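Local coordinates for appr-1-p processing domain protein (Thermus aquaticus Y51MC23, PDB 5M31) that is a macro domain family protein whose own function is not established here, built as one mixed beta-sheet with helices packed against it, at residues A[138-141]-A[142-146]; A[96-99]-A[100-103]. One frame throughout, in Å; residues are numbered along the deposited sequence.

Interaction 1 of 2, residues A[138-141]-A[142-146]; sequences VKQR and IQEAL
Val138 and Ile142 meet one turn apart on helix 135-146, the helical arm of a beta-alpha-beta unit in the macro domain. The amides of residues 142 to 145 each bond to the carbonyl four residues back. Ile142 N reaches Val138 O at 2.9 Å, and at the last of the four, Ala145 N lies 3.0 Å from Arg141 O. On the buried side, CD1 of Ile142 packs on CG1 of Val138 at 3.8 Å. Ile142 sets CG1 opposite its own carbonyl carbon (chi1 -68°), which lays that branch over Val138 O at 3.3 Å. Gln143 has nearly the same first torsion, and its CG lies 3.1 Å from Lys139 O. Its amide nitrogen NE2 then rests beside the extended Lys139 chain, 4.0 Å from both CG and CE. Lys139 NZ continues to a salt bridge with Glu158, and the same side chain makes a cation-pi contact with Phe14. Among the neighbours of the helix, Leu12 and Phe14 of strand 11-15 touch Gln143, Val156 and Val154 of strand 153-157 pack on Ile142 and Leu146, and Leu126 and Leu133 of the loops meet Val138; another flank packs against helix 99-116.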
loop_
_atom_site.group_PDB
_atom_site.type_symbol
_atom_site.label_atom_id
_atom_site.label_comp_id
_atom_site.label_asym_id
_atom_site.label_seq_id
_atom_site.Cartn_x
_atom_site.Cartn_y
_atom_site.Cartn_z
ATOM N N VAL A 138 7.397 12.632 0.105
ATOM C CA VAL A 138 6.928 11.228 0.026
ATOM C C VAL A 138 7.549 10.556 -1.194
ATOM O O VAL A 138 8.041 9.415 -1.094
ATOM C CB VAL A 138 5.390 11.125 0.022
ATOM C CG1 VAL A 138 4.934 9.704 -0.278
ATOM C CG2 VAL A 138 4.830 11.610 1.375
ATOM N N LYS A 139 7.500 11.243 -2.356
ATOM C CA LYS A 139 8.124 10.708 -3.575
ATOM C C LYS A 139 9.601 10.367 -3.322
ATOM O O LYS A 139 10.043 9.278 -3.657
ATOM C CB LYS A 139 7.985 11.699 -4.756
ATOM C CG LYS A 139 8.457 11.145 -6.105
ATOM C CD LYS A 139 8.225 12.163 -7.234
ATOM C CE LYS A 139 8.477 11.547 -8.601
ATOM N NZ LYS A 139 7.940 12.339 -9.769
ATOM N N GLN A 140 10.316 11.243 -2.629
ATOM C CA GLN A 140 11.733 11.041 -2.329
ATOM C C GLN A 140 11.951 9.781 -1.491
ATOM O O GLN A 140 12.828 8.959 -1.787
ATOM C CB GLN A 140 12.281 12.249 -1.599
ATOM C CG GLN A 140 13.803 12.277 -1.472
ATOM C CD GLN A 140 14.316 11.566 -0.229
ATOM O OE1 GLN A 140 15.341 10.866 -0.269
ATOM N NE2 GLN A 140 13.635 11.778 0.901
ATOM N N ARG A 141 11.124 9.609 -0.465
ATOM C CA ARG A 141 11.218 8.434 0.391
ATOM C C ARG A 141 10.860 7.158 -0.357
ATOM O O ARG A 141 11.436 6.098 -0.099
ATOM C CB ARG A 141 10.321 8.601 1.604
ATOM C CG ARG A 141 10.898 9.617 2.576
ATOM C CD ARG A 141 9.864 10.204 3.481
ATOM N NE ARG A 141 10.471 11.123 4.459
ATOM C CZ ARG A 141 11.000 12.309 4.158
ATOM N NH1 ARG A 141 11.088 12.720 2.888
ATOM N NH2 ARG A 141 11.469 13.083 5.130
ATOM N N ILE A 142 9.885 7.239 -1.254
ATOM C CA ILE A 142 9.543 6.068 -2.079
ATOM C C ILE A 142 10.744 5.696 -2.952
ATOM O O ILE A 142 11.137 4.533 -3.018
ATOM C CB ILE A 142 8.317 6.328 -2.940
ATOM C CG1 ILE A 142 7.062 6.466 -2.061
ATOM C CG2 ILE A 142 8.144 5.223 -3.976
ATOM C CD1 ILE A 142 5.831 6.949 -2.812
ATOM N N GLN A 143 11.356 6.699 -3.558
ATOM C CA GLN A 143 12.540 6.457 -4.423
ATOM C C GLN A 143 13.668 5.816 -3.655
ATOM O O GLN A 143 14.264 4.818 -4.115
ATOM C CB GLN A 143 13.040 7.777 -5.044
ATOM C CG GLN A 143 12.011 8.415 -5.935
ATOM C CD GLN A 143 12.367 9.831 -6.406
ATOM O OE1 GLN A 143 12.883 10.651 -5.645
ATOM N NE2 GLN A 143 12.044 10.128 -7.656
ATOM N N GLU A 144 13.970 6.375 -2.499
ATOM C CA GLU A 144 15.011 5.820 -1.626
ATOM C C GLU A 144 14.733 4.371 -1.269
ATOM O O GLU A 144 15.636 3.518 -1.310
ATOM C CB GLU A 144 15.095 6.609 -0.344
ATOM C CG GLU A 144 15.817 7.925 -0.475
ATOM C CD GLU A 144 16.279 8.442 0.873
ATOM O OE1 GLU A 144 17.517 8.559 1.058
ATOM O OE2 GLU A 144 15.409 8.686 1.756
ATOM N N ALA A 145 13.501 4.095 -0.859
ATOM C CA ALA A 145 13.127 2.736 -0.451
ATOM C C ALA A 145 13.081 1.732 -1.609
ATOM O O ALA A 145 13.547 0.594 -1.480
ATOM C CB ALA A 145 11.801 2.751 0.302
ATOM N N LEU A 146 12.549 2.139 -2.747
ATOM C CA LEU A 146 12.046 1.177 -3.738
ATOM C C LEU A 146 12.823 1.175 -5.048
ATOM O O LEU A 146 12.413 0.521 -6.018
ATOM C CB LEU A 146 10.584 1.446 -4.043
ATOM C CG LEU A 146 9.579 1.378 -2.910
ATOM C CD1 LEU A 146 8.168 1.443 -3.482
ATOM C CD2 LEU A 146 9.750 0.111 -2.084
#

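Interaction 2 of 2, residues A[96-99]-A[100-103]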
loop_
_atom_site.group_PDB
_atom_site.type_symbol
_atom_site.label_atom_id
_atom_site.label_comp_id
_atom_site.label_asym_id
_atom_site.label_seq_id
_atom_site.Cartn_x
_atom_site.Cartn_y
_atom_site.Cartn_z
ATOM N N PRO A 96 -4.643 12.461 10.363
ATOM C CA PRO A 96 -3.946 12.622 9.074
ATOM C C PRO A 96 -2.973 11.464 8.892
ATOM O O PRO A 96 -2.618 10.808 9.852
ATOM C CB PRO A 96 -3.151 13.929 9.257
ATOM C CG PRO A 96 -3.105 14.152 10.708
ATOM C CD PRO A 96 -4.277 13.481 11.346
ATOM N N SER A 97 -2.547 11.238 7.673
ATOM C CA SER A 97 -1.384 10.359 7.454
ATOM C C SER A 97 -0.160 11.051 8.039
ATOM O O SER A 97 -0.085 12.283 8.053
ATOM C CB SER A 97 -1.169 10.097 5.962
ATOM O OG SER A 97 -2.215 9.330 5.389
ATOM N N ARG A 98 0.800 10.293 8.516
ATOM C CA ARG A 98 1.960 10.851 9.139
ATOM C C ARG A 98 3.243 10.363 8.484
ATOM O O ARG A 98 3.377 9.161 8.224
ATOM C CB ARG A 98 1.975 10.337 10.553
ATOM C CG ARG A 98 3.041 10.908 11.349
ATOM C CD ARG A 98 2.450 11.381 12.650
ATOM N NE ARG A 98 3.507 11.833 13.436
ATOM C CZ ARG A 98 3.375 12.197 14.695
ATOM N NH1 ARG A 98 2.172 12.257 15.250
ATOM N NH2 ARG A 98 4.433 12.565 15.332
ATOM N N MET A 99 4.196 11.272 8.316
ATOM C CA MET A 99 5.403 10.930 7.511
ATOM C C MET A 99 6.183 9.785 8.149
ATOM O O MET A 99 6.620 8.859 7.461
ATOM C CB MET A 99 6.283 12.170 7.333
ATOM C CG MET A 99 7.430 11.996 6.348
ATOM S SD MET A 99 6.846 11.730 4.670
ATOM C CE MET A 99 6.506 13.399 4.161
ATOM N N GLU A 100 6.274 9.793 9.474
ATOM C CA GLU A 100 7.005 8.712 10.178
ATOM C C GLU A 100 6.399 7.348 9.887
ATOM O O GLU A 100 7.127 6.317 9.723
ATOM C CB GLU A 100 7.017 8.981 11.701
ATOM C CG GLU A 100 7.402 7.777 12.549
ATOM C CD GLU A 100 7.332 8.062 14.035
ATOM O OE1 GLU A 100 7.724 9.170 14.439
ATOM O OE2 GLU A 100 6.921 7.162 14.796
ATOM N N TYR A 101 5.091 7.287 9.784
ATOM C CA TYR A 101 4.389 6.066 9.599
ATOM C C TYR A 101 4.573 5.593 8.142
ATOM O O TYR A 101 4.689 4.401 7.880
ATOM C CB TYR A 101 2.917 6.244 9.913
ATOM C CG TYR A 101 2.647 6.677 11.344
ATOM C CD1 TYR A 101 3.640 6.656 12.332
ATOM C CD2 TYR A 101 1.375 7.090 11.720
ATOM C CE1 TYR A 101 3.335 7.019 13.648
ATOM C CE2 TYR A 101 1.107 7.533 12.992
ATOM C CZ TYR A 101 2.072 7.429 13.962
ATOM O OH TYR A 101 1.742 7.854 15.242
ATOM N N VAL A 102 4.647 6.531 7.214
ATOM C CA VAL A 102 4.942 6.182 5.792
ATOM C C VAL A 102 6.381 5.639 5.704
ATOM O O VAL A 102 6.646 4.636 5.007
ATOM C CB VAL A 102 4.712 7.420 4.888
ATOM C CG1 VAL A 102 5.234 7.165 3.467
ATOM C CG2 VAL A 102 3.228 7.732 4.879
ATOM N N GLU A 103 7.304 6.264 6.425
ATOM C CA GLU A 103 8.717 5.808 6.389
ATOM C C GLU A 103 8.841 4.388 6.899
ATOM O O GLU A 103 9.518 3.554 6.271
ATOM C CB GLU A 103 9.621 6.714 7.184
ATOM C CG GLU A 103 9.710 8.119 6.608
ATOM C CD GLU A 103 10.243 9.159 7.588
ATOM O OE1 GLU A 103 10.404 8.858 8.812
ATOM O OE2 GLU A 103 10.517 10.296 7.119
#
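The loop that follows strand 83-88 turns into helix 99-116 at Arg98, the N-cap residue, whose carbonyl oxygen takes two amides of the first turn. Val102 N binds Arg98 O at 3.1 Å, whereas the bond from Tyr101 N to the same oxygen is weak, bent to 128° at the hydrogen. Glu103 N then bonds to Met99 O at 2.9 Å and carries the helical pattern forward. Beyond the backbone, Arg98 lies over one face of the Tyr101 ring. Its CB makes a CH-pi contact 3.9 Å from the ring centroid, and comes within 3.5 Å of CD2. With CG opposite the backbone N (chi1 -175°) and a bend at chi2, the chain runs on above the ring, CD passing 4.1 Å from CE2. The guanidinium plane is turned 22° from the ring plane, and Tyr101 OH lies over one of its faces. On another side of the turn, Glu103 runs extended beyond CG, with CG 3.3 Å from Met99 O and OE2 3.6 Å from Met99 CG. The start of the helix thus combines a CH-pi contact between the aliphatic part of Arg98 and the Tyr101 face with a glutamate whose carboxylate is paired in a salt bridge with Arg141 of helix 135-146, which probably offsets its charge.

In the fold
Interaction 1 lies on helix 135-146 and interaction 2 at the loop-to-helix junction that starts helix 99-116; their centres are 13 Å apart, and they are in direct contact through a polar bridge and an apolar patch. Arg141 NE forms a salt bridge with Glu103 OE2 at 2.8 Å, while Arg141 NH1 pairs with Glu137 on its own helix, so one guanidinium holds a carboxylate from each helix. Beside it, Met99 packs on helix 135-146: SD lies 3.6 Å from Arg141 CD, and CE 3.7 Å from Val138 CG2. Residues 96-103 come first in the chain, and strand 120-123 lies between the two helices in sequence. These side chains join the first turn of helix 99-116 to helix 135-146.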